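Local coordinates for protein NAD-dependent epimerase/dehydratase (Veillonella parvula, PDB 4HNG) that probably binds NAD or NADP in a Rossmann-type domain and may act as an epimerase, dehydratase or related oxidoreductase, at residues Y5-I10 with D30-L35; I17-T22 with R43-I48; G65-A70 with A89-A94; Q69-A74 with K98-V103. All blocks are in the same frame, centred on the assembly; numbering follows the deposited sequence. Where two conformers were deposited one is given.

Contact 1. Residues Y5-I10 with D30-L35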
loop_
_atom_site.group_PDB
_atom_site.type_symbol
_atom_site.label_atom_id
_atom_site.label_comp_id
_atom_site.label_asym_id
_atom_site.label_seq_id
_atom_site.Cartn_x
_atom_site.Cartn_y
_atom_site.Cartn_z
ATOM N N TYR A 5 7.847 0.823 15.140
ATOM C CA TYR A 5 8.311 -0.341 14.399
ATOM C C TYR A 5 9.757 -0.136 13.978
ATOM O O TYR A 5 10.136 0.950 13.553
ATOM C CB TYR A 5 7.445 -0.571 13.159
ATOM C CG TYR A 5 6.006 -0.897 13.470
ATOM C CD1 TYR A 5 5.666 -2.103 14.055
ATOM C CD2 TYR A 5 4.981 -0.008 13.152
ATOM C CE1 TYR A 5 4.360 -2.414 14.342
ATOM C CE2 TYR A 5 3.663 -0.314 13.441
ATOM C CZ TYR A 5 3.362 -1.520 14.034
ATOM O OH TYR A 5 2.061 -1.852 14.332
ATOM N N LYS A 6 10.569 -1.178 14.102
ATOM C CA LYS A 6 11.953 -1.089 13.660
ATOM C C LYS A 6 12.191 -1.869 12.372
ATOM O O LYS A 6 12.986 -1.455 11.528
ATOM C CB LYS A 6 12.914 -1.563 14.752
ATOM C CG LYS A 6 14.368 -1.467 14.334
ATOM C CD LYS A 6 15.305 -1.547 15.525
ATOM C CE LYS A 6 16.725 -1.185 15.120
ATOM N NZ LYS A 6 16.789 0.160 14.475
ATOM N N TYR A 7 11.501 -2.994 12.212
ATOM C CA TYR A 7 11.701 -3.831 11.034
ATOM C C TYR A 7 10.462 -3.864 10.164
ATOM O O TYR A 7 9.400 -4.312 10.611
ATOM C CB TYR A 7 12.089 -5.256 11.427
ATOM C CG TYR A 7 13.303 -5.323 12.324
ATOM C CD1 TYR A 7 14.580 -5.353 11.787
ATOM C CD2 TYR A 7 13.170 -5.341 13.705
ATOM C CE1 TYR A 7 15.699 -5.406 12.602
ATOM C CE2 TYR A 7 14.277 -5.396 14.526
ATOM C CZ TYR A 7 15.539 -5.427 13.969
ATOM O OH TYR A 7 16.642 -5.484 14.796
ATOM N N ILE A 8 10.611 -3.378 8.937
ATOM C CA ILE A 8 9.538 -3.389 7.953
ATOM C C ILE A 8 9.951 -4.162 6.711
ATOM O O ILE A 8 11.061 -4.005 6.207
ATOM C CB ILE A 8 9.101 -1.947 7.580
ATOM C CG1 ILE A 8 7.970 -1.971 6.558
ATOM C CG2 ILE A 8 10.280 -1.140 7.043
ATOM C CD1 ILE A 8 7.297 -0.617 6.377
ATOM N N THR A 9 9.047 -5.005 6.219
ATOM C CA THR A 9 9.210 -5.601 4.905
ATOM C C THR A 9 8.237 -4.980 3.907
ATOM O O THR A 9 7.033 -4.907 4.155
ATOM C CB THR A 9 9.011 -7.118 4.942
ATOM O OG1 THR A 9 10.052 -7.705 5.739
ATOM C CG2 THR A 9 9.088 -7.693 3.545
ATOM N N ILE A 10 8.796 -4.521 2.797
ATOM C CA ILE A 10 8.018 -3.904 1.732
ATOM C C ILE A 10 7.872 -4.883 0.585
ATOM O O ILE A 10 8.845 -5.220 -0.082
ATOM C CB ILE A 10 8.692 -2.611 1.262
ATOM C CG1 ILE A 10 8.666 -1.593 2.412
ATOM C CG2 ILE A 10 8.003 -2.070 0.003
ATOM C CD1 ILE A 10 9.434 -0.310 2.131
ATOM N N ASP A 30 15.054 5.337 11.600
ATOM C CA ASP A 30 16.154 4.396 11.738
ATOM C C ASP A 30 15.681 2.960 11.493
ATOM O O ASP A 30 16.317 2.002 11.950
ATOM C CB ASP A 30 16.791 4.514 13.126
ATOM C CG ASP A 30 17.413 5.880 13.375
ATOM O OD1 ASP A 30 17.971 6.472 12.424
ATOM O OD2 ASP A 30 17.348 6.361 14.527
ATOM N N MET A 31 14.573 2.813 10.768
ATOM C CA MET A 31 14.017 1.487 10.491
ATOM C C MET A 31 14.935 0.649 9.613
ATOM O O MET A 31 15.646 1.175 8.756
ATOM C CB MET A 31 12.646 1.595 9.822
ATOM C CG MET A 31 11.549 2.118 10.730
ATOM S SD MET A 31 9.969 2.203 9.860
ATOM C CE MET A 31 9.453 0.498 9.963
ATOM N N HIS A 32 14.915 -0.659 9.844
ATOM C CA HIS A 32 15.597 -1.609 8.980
ATOM C C HIS A 32 14.601 -2.122 7.957
ATOM O O HIS A 32 13.563 -2.676 8.313
ATOM C CB HIS A 32 16.168 -2.775 9.787
ATOM C CG HIS A 32 17.399 -2.427 10.560
ATOM N ND1 HIS A 32 17.448 -1.373 11.446
ATOM C CD2 HIS A 32 18.630 -2.990 10.576
ATOM C CE1 HIS A 32 18.656 -1.304 11.978
ATOM N NE2 HIS A 32 19.393 -2.274 11.465
ATOM N N ILE A 33 14.930 -1.948 6.684
ATOM C CA ILE A 33 13.985 -2.187 5.601
ATOM C C ILE A 33 14.376 -3.399 4.763
ATOM O O ILE A 33 15.519 -3.534 4.327
ATOM C CB ILE A 33 13.880 -0.943 4.695
ATOM C CG1 ILE A 33 13.495 0.281 5.529
ATOM C CG2 ILE A 33 12.894 -1.176 3.564
ATOM C CD1 ILE A 33 13.678 1.583 4.793
ATOM N N THR A 34 13.415 -4.293 4.563
ATOM C CA THR A 34 13.585 -5.422 3.662
ATOM C C THR A 34 12.686 -5.224 2.446
ATOM O O THR A 34 11.467 -5.037 2.580
ATOM C CB THR A 34 13.269 -6.759 4.376
ATOM O OG1 THR A 34 14.204 -6.947 5.445
ATOM C CG2 THR A 34 13.377 -7.926 3.414
ATOM N N LEU A 35 13.297 -5.237 1.269
ATOM C CA LEU A 35 12.592 -5.030 0.006
ATOM C C LEU A 35 12.444 -6.357 -0.701
ATOM O O LEU A 35 13.421 -7.085 -0.872
ATOM C CB LEU A 35 13.367 -4.062 -0.891
ATOM C CG LEU A 35 13.682 -2.702 -0.265
ATOM C CD1 LEU A 35 14.444 -1.797 -1.210
ATOM C CD2 LEU A 35 12.381 -2.052 0.199
#
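Four backbone hydrogen bonds stitch Tyr5-Ile10 to Asp30-Leu35 in parallel. His32 N gives to Lys6 O at 2.7 Å, Ile8 N to His32 O, Thr34 N to Ile8 O at 2.9 Å, and Ile10 N to Thr34 O. Each residue from Tyr7 to Ile10 faces the one 25 places later, and the strand axes diverge by 20°. On the face carrying Ile8 and Ile10, the Met31 chain bends at its thioether (chi3 81°) and swings CE against Ile8, 3.4 Å from both CB and CG2, a tight fit. Farther along, Ile8 CG2 lies beside Ile33 CG1 at 3.8 Å, while Ile10 CD1 meets Ile33 CG2. On the face of Tyr7, His32, Thr9 and Thr34, Tyr7 and His32 run alongside each other, their rings oblique with planes at 53°, and Thr9 OG1 rests against Thr34 CB but bonds to Ala70 O. Just before the strands begin, Lys6 bends at chi4 to send NZ in a weak bond to Asp30 O, 3.2 Å. In the second shell, Thr22, Leu25 and Leu26 of helix 16-28 cover the isoleucine face, and Met31 O takes a bond from Arg53. Strand, helix and parallel neighbouring strand make the first beta-alpha-beta unit of a Rossmann fold.

Contact 2. Residues I17-T22 with R43-I48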
loop_
_atom_site.group_PDB
_atom_site.type_symbol
_atom_site.label_atom_id
_atom_site.label_comp_id
_atom_site.label_asym_id
_atom_site.label_seq_id
_atom_site.Cartn_x
_atom_site.Cartn_y
_atom_site.Cartn_z
ATOM N N ILE A 17 4.879 4.196 -5.187
ATOM C CA ILE A 17 4.658 4.520 -3.781
ATOM C C ILE A 17 5.643 3.765 -2.894
ATOM O O ILE A 17 6.197 4.329 -1.956
ATOM C CB ILE A 17 3.201 4.263 -3.347
ATOM C CG1 ILE A 17 2.305 5.367 -3.913
ATOM C CG2 ILE A 17 3.073 4.224 -1.806
ATOM C CD1 ILE A 17 0.842 5.113 -3.735
ATOM N N ALA A 18 5.891 2.495 -3.210
ATOM C CA ALA A 18 6.801 1.701 -2.394
ATOM C C ALA A 18 8.211 2.307 -2.397
ATOM O O ALA A 18 8.871 2.341 -1.357
ATOM C CB ALA A 18 6.830 0.245 -2.886
ATOM N N GLN A 19 8.670 2.795 -3.544
ATOM C CA GLN A 19 10.011 3.380 -3.611
ATOM C C GLN A 19 10.060 4.707 -2.847
ATOM O O GLN A 19 11.021 4.985 -2.133
ATOM C CB GLN A 19 10.467 3.595 -5.054
ATOM C CG GLN A 19 10.607 2.309 -5.860
ATOM C CD GLN A 19 11.521 2.463 -7.052
ATOM O OE1 GLN A 19 12.551 3.139 -6.974
ATOM N NE2 GLN A 19 11.154 1.840 -8.166
ATOM N N LYS A 20 9.026 5.526 -3.002
ATOM C CA LYS A 20 8.961 6.793 -2.266
ATOM C C LYS A 20 8.883 6.552 -0.758
ATOM O O LYS A 20 9.498 7.261 0.039
ATOM C CB LYS A 20 7.790 7.646 -2.757
ATOM C CG LYS A 20 8.003 8.215 -4.163
ATOM C CD LYS A 20 6.793 9.033 -4.605
ATOM C CE LYS A 20 6.942 9.556 -6.036
ATOM N NZ LYS A 20 8.047 10.540 -6.160
ATOM N N LEU A 21 8.133 5.536 -0.360
ATOM C CA LEU A 21 8.052 5.188 1.046
ATOM C C LEU A 21 9.425 4.772 1.560
ATOM O O LEU A 21 9.849 5.192 2.639
ATOM C CB LEU A 21 7.054 4.052 1.245
ATOM C CG LEU A 21 6.975 3.510 2.667
ATOM C CD1 LEU A 21 6.519 4.577 3.674
ATOM C CD2 LEU A 21 6.057 2.280 2.736
ATOM N N THR A 22 10.120 3.951 0.777
ATOM C CA THR A 22 11.450 3.484 1.159
ATOM C C THR A 22 12.402 4.654 1.396
ATOM O O THR A 22 13.123 4.679 2.394
ATOM C CB THR A 22 12.037 2.527 0.107
ATOM O OG1 THR A 22 11.171 1.394 -0.018
ATOM C CG2 THR A 22 13.420 2.035 0.543
ATOM N N ARG A 43 15.874 -2.801 -10.678
ATOM C CA ARG A 43 14.702 -1.943 -10.869
ATOM C C ARG A 43 14.639 -0.775 -9.887
ATOM O O ARG A 43 13.978 0.235 -10.145
ATOM C CB ARG A 43 13.419 -2.774 -10.768
ATOM C CG ARG A 43 13.302 -3.832 -11.854
ATOM C CD ARG A 43 12.178 -4.809 -11.572
ATOM N NE ARG A 43 10.868 -4.162 -11.571
ATOM C CZ ARG A 43 9.805 -4.630 -10.922
ATOM N NH1 ARG A 43 9.893 -5.743 -10.204
ATOM N NH2 ARG A 43 8.653 -3.976 -10.982
ATOM N N ILE A 44 15.312 -0.926 -8.752
ATOM C CA ILE A 44 15.354 0.117 -7.733
ATOM C C ILE A 44 16.735 0.779 -7.785
ATOM O O ILE A 44 17.752 0.091 -7.922
ATOM C CB ILE A 44 15.072 -0.454 -6.332
ATOM C CG1 ILE A 44 13.664 -1.067 -6.275
ATOM C CG2 ILE A 44 15.185 0.630 -5.281
ATOM C CD1 ILE A 44 13.339 -1.753 -4.978
ATOM N N PRO A 45 16.782 2.120 -7.715
ATOM C CA PRO A 45 18.091 2.760 -7.898
ATOM C C PRO A 45 19.001 2.646 -6.669
ATOM O O PRO A 45 18.527 2.328 -5.578
ATOM C CB PRO A 45 17.734 4.222 -8.197
ATOM C CG PRO A 45 16.432 4.433 -7.548
ATOM C CD PRO A 45 15.700 3.104 -7.530
ATOM N N PRO A 46 20.308 2.900 -6.858
ATOM C CA PRO A 46 21.360 2.771 -5.840
ATOM C C PRO A 46 21.136 3.625 -4.593
ATOM O O PRO A 46 21.382 3.157 -3.477
ATOM C CB PRO A 46 22.613 3.258 -6.573
ATOM C CG PRO A 46 22.314 3.066 -8.019
ATOM C CD PRO A 46 20.851 3.323 -8.159
ATOM N N GLU A 47 20.678 4.858 -4.767
ATOM C CA GLU A 47 20.440 5.728 -3.620
ATOM C C GLU A 47 19.389 5.136 -2.673
ATOM O O GLU A 47 19.175 5.639 -1.570
ATOM C CB GLU A 47 20.054 7.146 -4.061
ATOM C CG GLU A 47 18.709 7.258 -4.755
ATOM C CD GLU A 47 18.797 7.032 -6.249
ATOM O OE1 GLU A 47 19.821 6.479 -6.723
ATOM O OE2 GLU A 47 17.850 7.436 -6.957
ATOM N N ILE A 48 18.742 4.057 -3.101
ATOM C CA ILE A 48 17.769 3.387 -2.259
ATOM C C ILE A 48 18.303 2.093 -1.650
ATOM O O ILE A 48 18.174 1.875 -0.445
ATOM C CB ILE A 48 16.474 3.100 -3.019
ATOM C CG1 ILE A 48 15.751 4.413 -3.317
ATOM C CG2 ILE A 48 15.578 2.175 -2.200
ATOM C CD1 ILE A 48 14.242 4.299 -3.284
#
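Thr22 and Ile48 press methyl to methyl, Thr22 CG2 and Ile48 CG2 being 3.5 Å apart, closer than carbons usually come. The threonine is held in this pose by its hydroxyl: with OG1 beside its own backbone N (chi1 -60°), it bonds back to Ala18 O at 2.8 Å. That carbonyl also accepts from Thr22 N, the two donors arriving from opposite faces of its plane. Ile48 CD1 lies 3.5 Å from the carbonyl oxygen of Gln19, about one turn before Thr22, so the isoleucine spans the helix surface between the two. Gln19 also makes a close contact of its own: extended beyond CG, it sets OE1 3.2 Å from Pro45 CD. The helix is the 16-28 connection that crosses from the first to the second parallel strand of the Rossmann fold, and the residues it meets follow the second strand, where Pro45 occupies the N-cap position of the short helix 46-49. Toward Arg43 the fit becomes looser. Gln19 slides past Ile44 in the opposite direction, OE1 4.0 Å from Ile44 CG2. Its NE2 bonds to Ala14 O, and stands 3.8 Å from Arg43 O. Arg43 itself is solvent-exposed, and its NH1 turns to Arg38 O.

Contact 3. Residues G65-A70 with A89-A94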
loop_
_atom_site.group_PDB
_atom_site.type_symbol
_atom_site.label_atom_id
_atom_site.label_comp_id
_atom_site.label_asym_id
_atom_site.label_seq_id
_atom_site.Cartn_x
_atom_site.Cartn_y
_atom_site.Cartn_z
ATOM N N GLY A 65 9.269 -19.911 -0.467
ATOM C CA GLY A 65 10.506 -19.913 0.289
ATOM C C GLY A 65 11.069 -18.517 0.458
ATOM O O GLY A 65 11.377 -18.085 1.567
ATOM N N LYS A 66 11.196 -17.801 -0.650
ATOM C CA LYS A 66 11.762 -16.460 -0.604
ATOM C C LYS A 66 10.826 -15.470 0.086
ATOM O O LYS A 66 11.277 -14.608 0.837
ATOM C CB LYS A 66 12.161 -15.985 -2.005
ATOM C CG LYS A 66 13.308 -16.787 -2.605
ATOM C CD LYS A 66 13.834 -16.151 -3.877
ATOM C CE LYS A 66 15.096 -16.846 -4.373
ATOM N NZ LYS A 66 14.825 -18.201 -4.942
ATOM N N LEU A 67 9.526 -15.611 -0.153
ATOM C CA LEU A 67 8.542 -14.722 0.465
ATOM C C LEU A 67 8.575 -14.848 1.986
ATOM O O LEU A 67 8.573 -13.848 2.704
ATOM C CB LEU A 67 7.142 -15.014 -0.082
ATOM C CG LEU A 67 5.968 -14.166 0.426
ATOM C CD1 LEU A 67 6.209 -12.678 0.184
ATOM C CD2 LEU A 67 4.701 -14.619 -0.271
ATOM N N GLU A 68 8.630 -16.082 2.480
ATOM C CA GLU A 68 8.711 -16.303 3.920
ATOM C C GLU A 68 10.015 -15.745 4.492
ATOM O O GLU A 68 10.023 -15.176 5.581
ATOM C CB GLU A 68 8.584 -17.795 4.261
ATOM C CG GLU A 68 7.164 -18.341 4.130
ATOM C CD GLU A 68 7.096 -19.845 4.326
ATOM O OE1 GLU A 68 8.022 -20.412 4.947
ATOM O OE2 GLU A 68 6.119 -20.464 3.852
ATOM N N GLN A 69 11.120 -15.933 3.768
ATOM C CA GLN A 69 12.393 -15.339 4.166
ATOM C C GLN A 69 12.251 -13.829 4.348
ATOM O O GLN A 69 12.692 -13.272 5.356
ATOM C CB GLN A 69 13.486 -15.637 3.133
ATOM C CG GLN A 69 14.846 -15.057 3.491
ATOM C CD GLN A 69 15.900 -15.301 2.419
ATOM O OE1 GLN A 69 15.768 -16.203 1.587
ATOM N NE2 GLN A 69 16.952 -14.492 2.435
ATOM N N ALA A 70 11.620 -13.180 3.376
ATOM C CA ALA A 70 11.487 -11.724 3.381
ATOM C C ALA A 70 10.685 -11.189 4.562
ATOM O O ALA A 70 10.976 -10.112 5.074
ATOM C CB ALA A 70 10.887 -11.239 2.069
ATOM N N ALA A 89 -3.358 -14.361 -1.243
ATOM C CA ALA A 89 -3.470 -15.593 -0.468
ATOM C C ALA A 89 -2.076 -16.116 -0.108
ATOM O O ALA A 89 -1.851 -16.584 1.013
ATOM C CB ALA A 89 -4.264 -16.641 -1.240
ATOM N N SER A 90 -1.146 -16.014 -1.052
ATOM C CA SER A 90 0.237 -16.428 -0.824
ATOM C C SER A 90 0.875 -15.552 0.251
ATOM O O SER A 90 1.596 -16.041 1.130
ATOM C CB SER A 90 1.033 -16.347 -2.121
ATOM O OG SER A 90 0.626 -17.350 -3.039
ATOM N N ILE A 91 0.611 -14.252 0.182
ATOM C CA ILE A 91 1.129 -13.331 1.176
ATOM C C ILE A 91 0.572 -13.647 2.571
ATOM O O ILE A 91 1.327 -13.782 3.550
ATOM C CB ILE A 91 0.855 -11.877 0.750
ATOM C CG1 ILE A 91 1.744 -11.503 -0.430
ATOM C CG2 ILE A 91 1.095 -10.924 1.915
ATOM C CD1 ILE A 91 1.360 -10.206 -1.097
ATOM N N VAL A 92 -0.747 -13.796 2.666
ATOM C CA VAL A 92 -1.393 -14.096 3.938
ATOM C C VAL A 92 -0.865 -15.407 4.541
ATOM O O VAL A 92 -0.648 -15.498 5.750
ATOM C CB VAL A 92 -2.944 -14.121 3.796
ATOM C CG1 VAL A 92 -3.587 -14.623 5.062
ATOM C CG2 VAL A 92 -3.481 -12.721 3.440
ATOM N N LYS A 93 -0.649 -16.414 3.698
ATOM C CA LYS A 93 -0.091 -17.685 4.159
ATOM C C LYS A 93 1.332 -17.541 4.682
ATOM O O LYS A 93 1.682 -18.132 5.712
ATOM C CB LYS A 93 -0.159 -18.746 3.059
ATOM C CG LYS A 93 -1.546 -19.350 2.900
ATOM C CD LYS A 93 -1.539 -20.549 1.964
ATOM C CE LYS A 93 -1.428 -20.123 0.507
ATOM N NZ LYS A 93 -1.413 -21.304 -0.401
ATOM N N ALA A 94 2.150 -16.758 3.980
ATOM C CA ALA A 94 3.522 -16.543 4.428
ATOM C C ALA A 94 3.551 -15.833 5.775
ATOM O O ALA A 94 4.300 -16.234 6.677
ATOM C CB ALA A 94 4.316 -15.755 3.395
#
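Helix segments Gly65-Ala70 and Ala89-Ala94 pass with their axes 9.7 Å apart at closest and their N-to-C directions 54° apart. The backbones come nearest where Glu68 faces Ala94, the last residue of the second segment, with Glu68 CA and Ala94 CA 5.2 Å apart. That approach is possible because the second helix offers only a methyl there. Ala94 CB points toward the first helix and touches two of its side chains, Leu67 CG at 3.8 Å and Glu68 CG at 3.9 Å, in directions roughly at right angles. Leu67 sets its CG anti to the backbone N (chi1 -179°), which carries the branched end across to the opposing helix. From there its CD2 branch does most of the touching, lying 3.7 Å from Ser90 O and 3.9 Å from Ala94 CB, and reaching Ile91 CG1 more loosely at 4.3 Å. Glu68 contributes its aliphatic part, with the chain extended beyond CG; its carboxylate has a long, weak ion pair with Arg97. No hydrogen bond joins the two segments, which meet by van der Waals contact, mostly of Leu67 and Ala94. Ile91, whose CB points away from the first helix, packs on Leu11 of strand 7-11 and on Phe61. Leu67 also reaches Leu11, and touches Tyr36 of strand 32-37. Ala70 lies against Tyr36 and Ile57, putting helix 64-71 over strands 32-37 and 54-58, with helix 85-97 beside it, both helices packing on the same face of the sheet, since Leu67 and Ile91 both touch Leu11.

Contact 4. Residues Q69-A74 with K98-V103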
loop_
_atom_site.group_PDB
_atom_site.type_symbol
_atom_site.label_atom_id
_atom_site.label_comp_id
_atom_site.label_asym_id
_atom_site.label_seq_id
_atom_site.Cartn_x
_atom_site.Cartn_y
_atom_site.Cartn_z
ATOM N N GLN A 69 11.120 -15.933 3.768
ATOM C CA GLN A 69 12.393 -15.339 4.166
ATOM C C GLN A 69 12.251 -13.829 4.348
ATOM O O GLN A 69 12.692 -13.272 5.356
ATOM C CB GLN A 69 13.486 -15.637 3.133
ATOM C CG GLN A 69 14.846 -15.057 3.491
ATOM C CD GLN A 69 15.900 -15.301 2.419
ATOM O OE1 GLN A 69 15.768 -16.203 1.587
ATOM N NE2 GLN A 69 16.952 -14.492 2.435
ATOM N N ALA A 70 11.620 -13.180 3.376
ATOM C CA ALA A 70 11.487 -11.724 3.381
ATOM C C ALA A 70 10.685 -11.189 4.562
ATOM O O ALA A 70 10.976 -10.112 5.074
ATOM C CB ALA A 70 10.887 -11.239 2.069
ATOM N N VAL A 71 9.681 -11.935 5.010
ATOM C CA VAL A 71 8.844 -11.458 6.105
ATOM C C VAL A 71 9.239 -11.992 7.486
ATOM O O VAL A 71 8.672 -11.574 8.498
ATOM C CB VAL A 71 7.337 -11.716 5.835
ATOM C CG1 VAL A 71 6.922 -11.095 4.515
ATOM C CG2 VAL A 71 7.022 -13.218 5.868
ATOM N N THR A 72 10.211 -12.902 7.543
ATOM C CA THR A 72 10.665 -13.418 8.837
ATOM C C THR A 72 11.106 -12.265 9.736
ATOM O O THR A 72 11.862 -11.394 9.312
ATOM C CB THR A 72 11.816 -14.434 8.690
ATOM O OG1 THR A 72 11.375 -15.554 7.912
ATOM C CG2 THR A 72 12.276 -14.929 10.058
ATOM N N ASN A 73 10.618 -12.251 10.971
ATOM C CA ASN A 73 10.971 -11.189 11.916
ATOM C C ASN A 73 10.600 -9.764 11.468
ATOM O O ASN A 73 11.125 -8.784 11.996
ATOM C CB ASN A 73 12.461 -11.252 12.269
ATOM C CG ASN A 73 12.845 -12.550 12.963
ATOM O OD1 ASN A 73 12.134 -13.035 13.847
ATOM N ND2 ASN A 73 13.977 -13.119 12.562
ATOM N N ALA A 74 9.706 -9.640 10.494
ATOM C CA ALA A 74 9.150 -8.332 10.185
ATOM C C ALA A 74 8.230 -7.952 11.332
ATOM O O ALA A 74 7.545 -8.808 11.890
ATOM C CB ALA A 74 8.362 -8.360 8.868
ATOM N N LYS A 98 4.936 -17.263 9.505
ATOM C CA LYS A 98 5.991 -16.551 10.225
ATOM C C LYS A 98 5.468 -15.733 11.407
ATOM O O LYS A 98 6.205 -14.948 12.012
ATOM C CB LYS A 98 6.802 -15.672 9.265
ATOM C CG LYS A 98 7.590 -16.488 8.247
ATOM C CD LYS A 98 8.501 -17.496 8.950
ATOM C CE LYS A 98 9.103 -18.484 7.974
ATOM N NZ LYS A 98 9.998 -19.438 8.684
ATOM N N ASN A 99 4.197 -15.933 11.738
ATOM C CA ASN A 99 3.581 -15.282 12.898
ATOM C C ASN A 99 3.613 -13.758 12.837
ATOM O O ASN A 99 3.756 -13.094 13.864
ATOM C CB ASN A 99 4.231 -15.779 14.187
ATOM C CG ASN A 99 4.055 -17.272 14.382
ATOM O OD1 ASN A 99 2.941 -17.792 14.317
ATOM N ND2 ASN A 99 5.160 -17.976 14.595
ATOM N N ILE A 100 3.466 -13.218 11.631
ATOM C CA ILE A 100 3.452 -11.781 11.419
ATOM C C ILE A 100 2.007 -11.276 11.432
ATOM O O ILE A 100 1.148 -11.841 10.755
ATOM C CB ILE A 100 4.089 -11.441 10.053
ATOM C CG1 ILE A 100 5.439 -12.156 9.886
ATOM C CG2 ILE A 100 4.199 -9.927 9.864
ATOM C CD1 ILE A 100 6.480 -11.794 10.917
ATOM N N ARG A 101 1.745 -10.211 12.184
ATOM C CA ARG A 101 0.371 -9.758 12.431
ATOM C C ARG A 101 -0.013 -8.464 11.714
ATOM O O ARG A 101 -1.144 -8.316 11.257
ATOM C CB ARG A 101 0.124 -9.558 13.933
ATOM C CG ARG A 101 0.700 -10.629 14.853
ATOM C CD ARG A 101 -0.005 -11.963 14.728
ATOM N NE ARG A 101 0.508 -12.910 15.718
ATOM C CZ ARG A 101 0.336 -14.227 15.661
ATOM N NH1 ARG A 101 -0.333 -14.768 14.652
ATOM N NH2 ARG A 101 0.841 -15.004 16.609
ATOM N N ARG A 102 0.932 -7.536 11.597
ATOM C CA ARG A 102 0.617 -6.172 11.177
ATOM C C ARG A 102 0.883 -5.945 9.699
ATOM O O ARG A 102 1.999 -6.134 9.231
ATOM C CB ARG A 102 1.413 -5.170 12.030
ATOM C CG ARG A 102 1.067 -3.717 11.742
ATOM C CD ARG A 102 -0.243 -3.300 12.447
ATOM N NE ARG A 102 -0.551 -1.891 12.184
ATOM C CZ ARG A 102 -1.417 -1.456 11.273
ATOM N NH1 ARG A 102 -2.100 -2.311 10.521
ATOM N NH2 ARG A 102 -1.601 -0.151 11.094
ATOM N N VAL A 103 -0.145 -5.509 8.968
ATOM C CA VAL A 103 -0.063 -5.328 7.518
ATOM C C VAL A 103 -0.734 -4.037 7.084
ATOM O O VAL A 103 -1.860 -3.759 7.504
ATOM C CB VAL A 103 -0.779 -6.479 6.766
ATOM C CG1 VAL A 103 -0.908 -6.159 5.278
ATOM C CG2 VAL A 103 -0.054 -7.797 6.978
HETATM O O HOH W 1 8.885 -14.464 12.229
#
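Two helix ends meet here, each at the point where a Rossmann crossover turns back into the sheet: helix 64-71 before strand 76-79, and helix 85-97 before strand 102-108. The first ends in a type II beta turn from Val71 to Ala74, closed by Ala74 N to Val71 O at 3.0 Å. The second ends in a Schellman motif, with Asn99 at positive phi as its C-prime residue and Ile100 N returning to Leu95 O. Ile100 fills the space between them. Its CG1 lies beside its own backbone N and a second bend at chi2 (-61°) follows, bringing CD1 within 3.3 Å of both Val71 O and Ala74 O; the methyl thus sits against the carbonyls of the turn's first and last residues. The Lys98 chain bends at chi2 and crosses Val71 at about a right angle, with CG 4.1 Å from Val71 CG2, then runs past Thr72, whose OG1 is 3.6 Å from Lys98 CD. That hydroxyl bonds to Glu68 O, tying the turn to its own helix. A water bridges the gap, accepting from Asn73 N at 3.1 Å and donating to Lys98 O at 2.7 Å. Leu95 packs on both Val71 and Ile100 from helix 85-97. Side by side at the N-terminal ends of the adjacent parallel strands 76-79 and 102-108, the two turns close successive beta-alpha-beta crossovers, as in the Rossmann fold.

In the fold
From the N terminus, contact 1 closes the loop through helix 16-28 by pairing strands 7-11 and 32-37. Contact 2 crosses it, closing a loop through strand 32-37: the helix inside the first loop reaches forward to residues 43-48, and Thr22 touches both Ile10 and Leu35. Contacts 3 and 4 follow in series. They start from the same helix 64-71, share Gln69 and Ala70, and close overlapping loops through strand 76-79, contact 4's also taking in the rest of helix 85-97. Their centres lie 8 Å apart. Contact 1 touches this later pair at Ala70, where Thr34 CG2 packs. Contact 2 touches neither, its nearest atoms about 12 Å from contact 3 and about 10 Å from contact 4.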